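Local coordinates for protein taurocyamine kinase (Schistosoma mansoni, PDB 4WOD) that reversibly transfers a phosphate group from ATP to taurocyamine, using magnesium, as a duplicated member of the ATP:guanido phosphotransferase family, at residues 435-440 against 622-627; 442-447 against 633-638. The protein carries 4 engineered substitutions. All coordinates share one frame; numbering follows the deposited sequence.

Interaction 1 of 2, residues 435-440 against 622-627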
ATOM      1  N   THR A 435     -15.395   5.680  27.583  1.00 16.55           N
ATOM      2  CA  THR A 435     -16.177   6.551  26.688  1.00 18.40           C
ATOM      3  C   THR A 435     -17.099   5.754  25.751  1.00 18.97           C
ATOM      4  O   THR A 435     -18.253   6.158  25.480  1.00 16.82           O
ATOM      5  CB  THR A 435     -15.255   7.443  25.841  1.00 16.82           C
ATOM      6  OG1 THR A 435     -14.359   8.155  26.701  1.00 23.74           O
ATOM      7  CG2 THR A 435     -16.066   8.439  24.989  1.00 20.50           C
ATOM      8  N   PHE A 436     -16.604   4.614  25.271  1.00 15.90           N
ATOM      9  CA  PHE A 436     -17.399   3.764  24.370  1.00 19.93           C
ATOM     10  C   PHE A 436     -17.755   2.411  24.984  1.00 15.94           C
ATOM     11  O   PHE A 436     -17.784   1.396  24.278  1.00 16.26           O
ATOM     12  CB  PHE A 436     -16.653   3.539  23.051  1.00 13.02           C
ATOM     13  CG  PHE A 436     -16.278   4.812  22.344  1.00 15.52           C
ATOM     14  CD1 PHE A 436     -17.250   5.636  21.829  1.00 18.69           C
ATOM     15  CD2 PHE A 436     -14.951   5.195  22.221  1.00 16.91           C
ATOM     16  CE1 PHE A 436     -16.916   6.814  21.188  1.00 18.85           C
ATOM     17  CE2 PHE A 436     -14.610   6.354  21.575  1.00 16.22           C
ATOM     18  CZ  PHE A 436     -15.591   7.174  21.061  1.00 20.75           C
ATOM     19  N   ILE A 437     -18.009   2.405  26.290  1.00 14.91           N
ATOM     20  CA  ILE A 437     -18.264   1.172  27.032  1.00 18.79           C
ATOM     21  C   ILE A 437     -19.444   0.369  26.442  1.00 18.51           C
ATOM     22  O   ILE A 437     -19.418  -0.862  26.444  1.00 15.39           O
ATOM     23  CB  ILE A 437     -18.513   1.479  28.542  1.00 17.15           C
ATOM     24  CG1 ILE A 437     -18.626   0.191  29.361  1.00 21.06           C
ATOM     25  CG2 ILE A 437     -19.767   2.348  28.743  1.00 18.54           C
ATOM     26  CD1 ILE A 437     -18.375   0.418  30.877  1.00 18.19           C
ATOM     27  N   ASP A 438     -20.444   1.070  25.906  1.00 17.23           N
ATOM     28  CA  ASP A 438     -21.638   0.416  25.365  1.00 20.75           C
ATOM     29  C   ASP A 438     -21.300  -0.416  24.145  1.00 21.21           C
ATOM     30  O   ASP A 438     -22.011  -1.362  23.812  1.00 20.34           O
ATOM     31  CB  ASP A 438     -22.711   1.438  24.992  1.00 18.82           C
ATOM     32  CG  ASP A 438     -23.454   1.979  26.200  1.00 26.00           C
ATOM     33  OD1 ASP A 438     -23.068   1.670  27.340  1.00 26.38           O
ATOM     34  OD2 ASP A 438     -24.447   2.697  26.008  1.00 32.90           O
ATOM     35  N   TYR A 439     -20.237  -0.038  23.448  1.00 19.99           N
ATOM     36  CA  TYR A 439     -19.777  -0.846  22.324  1.00 18.08           C
ATOM     37  C   TYR A 439     -18.778  -1.890  22.792  1.00 17.28           C
ATOM     38  O   TYR A 439     -18.898  -3.067  22.461  1.00 17.58           O
ATOM     39  CB  TYR A 439     -19.164   0.043  21.252  1.00 13.05           C
ATOM     40  CG  TYR A 439     -18.489  -0.675  20.112  1.00 18.99           C
ATOM     41  CD1 TYR A 439     -19.234  -1.353  19.156  1.00 18.04           C
ATOM     42  CD2 TYR A 439     -17.105  -0.638  19.964  1.00 17.88           C
ATOM     43  CE1 TYR A 439     -18.619  -1.987  18.094  1.00 20.49           C
ATOM     44  CE2 TYR A 439     -16.484  -1.266  18.898  1.00 15.76           C
ATOM     45  CZ  TYR A 439     -17.252  -1.942  17.966  1.00 20.00           C
ATOM     46  OH  TYR A 439     -16.647  -2.581  16.900  1.00 19.77           O
ATOM     47  N   LEU A 440     -17.785  -1.459  23.568  1.00 15.66           N
ATOM     48  CA  LEU A 440     -16.658  -2.338  23.868  1.00 17.30           C
ATOM     49  C   LEU A 440     -16.973  -3.407  24.929  1.00 17.61           C
ATOM     50  O   LEU A 440     -16.434  -4.515  24.866  1.00 18.42           O
ATOM     51  CB  LEU A 440     -15.439  -1.510  24.297  1.00 15.69           C
ATOM     52  CG  LEU A 440     -14.727  -0.703  23.187  1.00 19.71           C
ATOM     53  CD1 LEU A 440     -13.760   0.328  23.767  1.00 16.78           C
ATOM     54  CD2 LEU A 440     -13.974  -1.635  22.230  1.00 18.96           C
ATOM     55  N   SER A 622      -7.128  -1.230  34.335  1.00 16.72           N
ATOM     56  CA  SER A 622      -8.557  -1.009  34.550  1.00 19.73           C
ATOM     57  C   SER A 622      -9.146  -1.881  35.660  1.00 19.36           C
ATOM     58  O   SER A 622      -8.832  -3.062  35.775  1.00 19.71           O
ATOM     59  CB  SER A 622      -9.316  -1.267  33.244  1.00 19.15           C
ATOM     60  OG  SER A 622     -10.693  -1.454  33.484  1.00 21.64           O
ATOM     61  N   ASP A 623     -10.029  -1.299  36.461  1.00 23.64           N
ATOM     62  CA  ASP A 623     -10.745  -2.073  37.469  1.00 21.35           C
ATOM     63  C   ASP A 623     -11.647  -3.119  36.792  1.00 23.45           C
ATOM     64  O   ASP A 623     -11.811  -4.232  37.287  1.00 24.94           O
ATOM     65  CB  ASP A 623     -11.569  -1.151  38.366  1.00 24.02           C
ATOM     66  CG  ASP A 623     -10.794  -0.649  39.569  1.00 32.04           C
ATOM     67  OD1 ASP A 623      -9.580  -0.941  39.685  1.00 27.62           O
ATOM     68  OD2 ASP A 623     -11.412   0.048  40.405  1.00 31.50           O
ATOM     69  N   LYS A 624     -12.209  -2.743  35.651  1.00 20.71           N
ATOM     70  CA  LYS A 624     -13.029  -3.632  34.832  1.00 18.53           C
ATOM     71  C   LYS A 624     -12.186  -4.708  34.111  1.00 24.77           C
ATOM     72  O   LYS A 624     -12.456  -5.909  34.236  1.00 27.75           O
ATOM     73  CB  LYS A 624     -13.816  -2.822  33.780  1.00 22.48           C
ATOM     74  CG  LYS A 624     -14.658  -1.650  34.332  1.00 24.56           C
ATOM     75  CD  LYS A 624     -15.529  -0.977  33.245  1.00 21.65           C
ATOM     76  CE  LYS A 624     -14.722  -0.099  32.295  1.00 26.91           C
ATOM     77  NZ  LYS A 624     -14.221   1.185  32.884  1.00 27.70           N
ATOM     78  N   TYR A 625     -11.162  -4.279  33.369  1.00 20.81           N
ATOM     79  CA  TYR A 625     -10.509  -5.179  32.402  1.00 18.05           C
ATOM     80  C   TYR A 625      -9.048  -5.555  32.689  1.00 21.17           C
ATOM     81  O   TYR A 625      -8.438  -6.251  31.878  1.00 18.97           O
ATOM     82  CB  TYR A 625     -10.579  -4.563  30.993  1.00 18.04           C
ATOM     83  CG  TYR A 625     -11.974  -4.134  30.594  1.00 20.37           C
ATOM     84  CD1 TYR A 625     -13.042  -5.026  30.668  1.00 17.64           C
ATOM     85  CD2 TYR A 625     -12.227  -2.829  30.175  1.00 17.44           C
ATOM     86  CE1 TYR A 625     -14.327  -4.634  30.318  1.00 16.15           C
ATOM     87  CE2 TYR A 625     -13.502  -2.430  29.820  1.00 16.50           C
ATOM     88  CZ  TYR A 625     -14.547  -3.329  29.900  1.00 17.36           C
ATOM     89  OH  TYR A 625     -15.815  -2.919  29.550  1.00 18.83           O
ATOM     90  N   GLY A 626      -8.466  -5.109  33.799  1.00 21.09           N
ATOM     91  CA  GLY A 626      -7.054  -5.427  34.033  1.00 18.88           C
ATOM     92  C   GLY A 626      -6.147  -4.555  33.174  1.00 16.59           C
ATOM     93  O   GLY A 626      -6.452  -3.382  32.974  1.00 13.90           O
ATOM     94  N   TYR A 627      -5.036  -5.097  32.663  1.00 17.69           N
ATOM     95  CA  TYR A 627      -4.157  -4.276  31.838  1.00 15.96           C
ATOM     96  C   TYR A 627      -4.854  -3.884  30.534  1.00 16.27           C
ATOM     97  O   TYR A 627      -5.496  -4.701  29.862  1.00 18.40           O
ATOM     98  CB  TYR A 627      -2.798  -4.967  31.577  1.00 13.32           C
ATOM     99  CG  TYR A 627      -1.930  -4.911  32.826  1.00 14.05           C
ATOM    100  CD1 TYR A 627      -1.383  -3.709  33.250  1.00 14.60           C
ATOM    101  CD2 TYR A 627      -1.720  -6.040  33.605  1.00 16.91           C
ATOM    102  CE1 TYR A 627      -0.615  -3.636  34.400  1.00 16.68           C
ATOM    103  CE2 TYR A 627      -0.962  -5.987  34.763  1.00 17.56           C
ATOM    104  CZ  TYR A 627      -0.414  -4.781  35.155  1.00 18.26           C
ATOM    105  OH  TYR A 627       0.333  -4.715  36.308  1.00 22.28           O
TER

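Interaction 2 of 2, residues 442-447 against 633-638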
ATOM      1  N   PRO A 442     -19.863  -5.214  25.815  1.00 19.66           N
ATOM      2  CA  PRO A 442     -20.450  -6.491  25.384  1.00 21.01           C
ATOM      3  C   PRO A 442     -19.506  -7.282  24.459  1.00 19.20           C
ATOM      4  O   PRO A 442     -19.428  -8.513  24.554  1.00 19.62           O
ATOM      5  CB  PRO A 442     -21.733  -6.065  24.642  1.00 19.80           C
ATOM      6  CG  PRO A 442     -21.524  -4.637  24.275  1.00 17.93           C
ATOM      7  CD  PRO A 442     -20.692  -4.061  25.405  1.00 16.18           C
ATOM      8  N   LEU A 443     -18.782  -6.569  23.607  1.00 19.19           N
ATOM      9  CA  LEU A 443     -17.800  -7.171  22.701  1.00 18.61           C
ATOM     10  C   LEU A 443     -16.719  -7.953  23.449  1.00 19.80           C
ATOM     11  O   LEU A 443     -16.310  -9.042  23.027  1.00 21.56           O
ATOM     12  CB  LEU A 443     -17.151  -6.076  21.842  1.00 14.93           C
ATOM     13  CG  LEU A 443     -16.218  -6.487  20.691  1.00 21.03           C
ATOM     14  CD1 LEU A 443     -16.280  -5.456  19.553  1.00 17.47           C
ATOM     15  CD2 LEU A 443     -14.769  -6.690  21.173  1.00 18.60           C
ATOM     16  N   ILE A 444     -16.227  -7.354  24.531  1.00 18.05           N
ATOM     17  CA  ILE A 444     -15.186  -7.943  25.371  1.00 18.38           C
ATOM     18  C   ILE A 444     -15.725  -9.191  26.062  1.00 20.96           C
ATOM     19  O   ILE A 444     -15.097 -10.244  26.048  1.00 20.65           O
ATOM     20  CB  ILE A 444     -14.692  -6.903  26.418  1.00 16.81           C
ATOM     21  CG1 ILE A 444     -13.794  -5.857  25.745  1.00 17.95           C
ATOM     22  CG2 ILE A 444     -13.972  -7.558  27.590  1.00 17.43           C
ATOM     23  CD1 ILE A 444     -13.598  -4.587  26.579  1.00 14.49           C
ATOM     24  N   CYS A 445     -16.906  -9.048  26.649  1.00 19.44           N
ATOM     25  CA  CYS A 445     -17.613 -10.150  27.285  1.00 26.14           C
ATOM     26  C   CYS A 445     -17.804 -11.339  26.346  1.00 19.35           C
ATOM     27  O   CYS A 445     -17.562 -12.483  26.731  1.00 21.19           O
ATOM     28  CB  CYS A 445     -18.963  -9.663  27.793  1.00 20.94           C
ATOM     29  SG  CYS A 445     -18.837  -8.683  29.305  1.00 28.03           S
ATOM     30  N   ASP A 446     -18.234 -11.047  25.121  1.00 21.98           N
ATOM     31  CA  ASP A 446     -18.392 -12.055  24.066  1.00 23.58           C
ATOM     32  C   ASP A 446     -17.061 -12.723  23.706  1.00 25.38           C
ATOM     33  O   ASP A 446     -16.941 -13.949  23.773  1.00 25.89           O
ATOM     34  CB  ASP A 446     -19.002 -11.410  22.818  1.00 22.87           C
ATOM     35  CG  ASP A 446     -19.604 -12.426  21.845  1.00 30.75           C
ATOM     36  OD1 ASP A 446     -19.194 -13.607  21.853  1.00 31.76           O
ATOM     37  OD2 ASP A 446     -20.489 -12.022  21.056  1.00 27.44           O
ATOM     38  N   TYR A 447     -16.066 -11.921  23.334  1.00 21.42           N
ATOM     39  CA  TYR A 447     -14.764 -12.463  22.923  1.00 22.47           C
ATOM     40  C   TYR A 447     -14.126 -13.344  24.006  1.00 23.26           C
ATOM     41  O   TYR A 447     -13.680 -14.454  23.726  1.00 20.73           O
ATOM     42  CB  TYR A 447     -13.801 -11.319  22.548  1.00 20.86           C
ATOM     43  CG  TYR A 447     -12.479 -11.767  21.946  1.00 20.79           C
ATOM     44  CD1 TYR A 447     -12.289 -11.774  20.567  1.00 20.94           C
ATOM     45  CD2 TYR A 447     -11.423 -12.183  22.752  1.00 20.91           C
ATOM     46  CE1 TYR A 447     -11.084 -12.191  20.000  1.00 18.89           C
ATOM     47  CE2 TYR A 447     -10.214 -12.599  22.194  1.00 19.23           C
ATOM     48  CZ  TYR A 447     -10.052 -12.590  20.823  1.00 23.79           C
ATOM     49  OH  TYR A 447      -8.860 -12.994  20.265  1.00 25.49           O
ATOM     50  N   SER A 633      -8.824  -7.859  22.472  1.00 13.30           N
ATOM     51  CA  SER A 633      -8.538  -9.278  22.586  1.00 17.69           C
ATOM     52  C   SER A 633      -7.420  -9.550  23.597  1.00 23.13           C
ATOM     53  O   SER A 633      -7.290 -10.676  24.106  1.00 20.07           O
ATOM     54  CB  SER A 633      -8.141  -9.847  21.223  1.00 21.21           C
ATOM     55  OG  SER A 633      -6.863  -9.368  20.833  1.00 27.75           O
ATOM     56  N   ASN A 634      -6.610  -8.527  23.879  1.00 18.73           N
ATOM     57  CA  ASN A 634      -5.430  -8.725  24.714  1.00 19.53           C
ATOM     58  C   ASN A 634      -5.411  -8.036  26.076  1.00 18.77           C
ATOM     59  O   ASN A 634      -4.342  -7.734  26.611  1.00 20.60           O
ATOM     60  CB  ASN A 634      -4.191  -8.327  23.938  1.00 20.13           C
ATOM     61  CG  ASN A 634      -3.316  -9.516  23.640  1.00 26.98           C
ATOM     62  OD1 ASN A 634      -2.623 -10.017  24.521  1.00 27.20           O
ATOM     63  ND2 ASN A 634      -3.374 -10.007  22.397  1.00 34.20           N
ATOM     64  N   LEU A 635      -6.595  -7.807  26.632  1.00 14.04           N
ATOM     65  CA  LEU A 635      -6.779  -7.322  27.999  1.00 14.43           C
ATOM     66  C   LEU A 635      -6.553  -8.333  29.137  1.00 17.67           C
ATOM     67  O   LEU A 635      -6.240  -9.497  28.909  1.00 17.90           O
ATOM     68  CB  LEU A 635      -8.209  -6.790  28.144  1.00 15.86           C
ATOM     69  CG  LEU A 635      -8.666  -5.757  27.133  1.00 17.04           C
ATOM     70  CD1 LEU A 635     -10.206  -5.616  27.229  1.00 14.88           C
ATOM     71  CD2 LEU A 635      -7.980  -4.418  27.386  1.00 16.11           C
ATOM     72  N   GLY A 636      -6.744  -7.866  30.369  1.00 17.17           N
ATOM     73  CA  GLY A 636      -6.605  -8.708  31.548  1.00 17.37           C
ATOM     74  C   GLY A 636      -5.143  -8.872  31.914  1.00 17.78           C
ATOM     75  O   GLY A 636      -4.513  -7.945  32.412  1.00 17.49           O
ATOM     76  N   THR A 637      -4.611 -10.060  31.648  1.00 17.75           N
ATOM     77  CA  THR A 637      -3.193 -10.334  31.843  1.00 19.43           C
ATOM     78  C   THR A 637      -2.367  -9.833  30.676  1.00 17.46           C
ATOM     79  O   THR A 637      -1.180  -9.550  30.823  1.00 18.83           O
ATOM     80  CB  THR A 637      -2.925 -11.835  31.974  1.00 18.62           C
ATOM     81  OG1 THR A 637      -3.300 -12.475  30.746  1.00 18.86           O
ATOM     82  CG2 THR A 637      -3.701 -12.426  33.133  1.00 19.76           C
ATOM     83  N   SER A 638      -3.005  -9.789  29.508  1.00 14.40           N
ATOM     84  CA  SER A 638      -2.339  -9.523  28.245  1.00 20.08           C
ATOM     85  C   SER A 638      -1.201 -10.501  28.009  1.00 17.11           C
ATOM     86  O   SER A 638      -0.213 -10.144  27.393  1.00 20.87           O
ATOM     87  CB  SER A 638      -1.798  -8.095  28.201  1.00 19.27           C
ATOM     88  OG  SER A 638      -1.442  -7.761  26.872  1.00 25.95           O
TER

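Interaction 1 of 2, residues 435-440 against 622-627
Ile437 meets Lys624 and Tyr625 with the far end of its side chain. Its CG1 stands opposite the backbone N (chi1 -174°), and the extended branch then carries CD1 across to the other segment. CD1 lies 4.0 Å from both CD and CE of Lys624, so the isoleucine touches the methylenes of the lysine. The bends at chi3 and chi4 of Lys624 leave NZ farther off. The side chains of Ile437 and Lys624 run at a slant to each other, as do those of Ile437 and Tyr625. CB of Lys624 lies over the centre of one face of the Tyr625 ring. The ring's OH points to Ile437 and comes 4.2 Å from CG1.

The loop that presents both residues is a tight turn between strands 621-622 and 626-627. Tyr625 N gives a hydrogen bond of 2.9 Å to Ser622 OG, an ST motif. Gly626 N and Ser622 O also pair at 2.9 Å.

No hydrogen bond joins the two segments. The contact is small and made mostly by carbons, at the start of helix 437-448. The polar link is close by: Tyr625 OH is hydrogen-bonded to Asp441 of the same helix. That bond probably fixes where the phenol ends, with Ile437 packing beside it.

Interaction 2 of 2, residues 442-447 against 633-638
Ser633 lies against one face of the Tyr447 ring, and this pair buries the most surface in the contact. The serine CA sits over the face. Its CB is 3.4 Å from CZ of Tyr447, near the phenol end of the ring. A chi1 of -173° places CG of Tyr447 anti to the backbone N, and the ring extends toward the loop. The touch is made by serine carbons and is a CH-to-ring packing contact. The hydroxyls do not pair: Ser633 OG is 4.2 Å from Tyr447 OH.

Ile444, a little under one helical turn before Tyr447, meets Leu635. The CD1 methyl of Leu635 is 3.6 Å from CD1 of Ile444, and CG1 of Ile444 is 3.9 Å from the same methyl. The two side chains cross at about a right angle. Both residues are buried, and both also touch Tyr433 of helix 432-435, which joins them in a largely apolar patch.

No hydrogen bond crosses between the segments. The loop is shaped by its own turn, a type II' beta turn from Leu635 to Ser638, with Gly636 at positive phi (80°). Asn634 OD1 is hydrogen-bonded to Arg486, a predicted ATP-binding residue. Ser633 is also close to Cys631, the predicted active-site residue. The contact therefore packs the N-terminal domain's helix against a loop that probably borders the catalytic centre.

On the helix side, Tyr447 also meets the ring of Tyr385, and Asp446 forms a salt bridge with Lys388 of helix 385-388. On the loop side, Ser638 is hydrogen-bonded to Gly488 of strand 480-489, just before the chain enters strand 639-646 of the large antiparallel sheet.

Overall arrangement
Interactions 1 and 2 lie side by side, with centres about 9 Å apart. Both use helix 437-448, interaction 1 at its start and interaction 2 further along. Their segments alternate in the chain: 435-440, 442-447, 622-627, 633-638. The later pair comes from the hairpin of strands 621-622 and 626-627 and from the loop leading to strand 639-646. The two sites touch directly. Tyr627 N is probably hydrogen-bonded to Gly636 O at 2.9 Å, and Tyr625 CZ packs on Ile444 CD1 at 3.7 Å. Together they form one seam between the N-terminal and catalytic domains of the second repeat, with interaction 2 the nearer to the predicted active-site cysteine, Cys631.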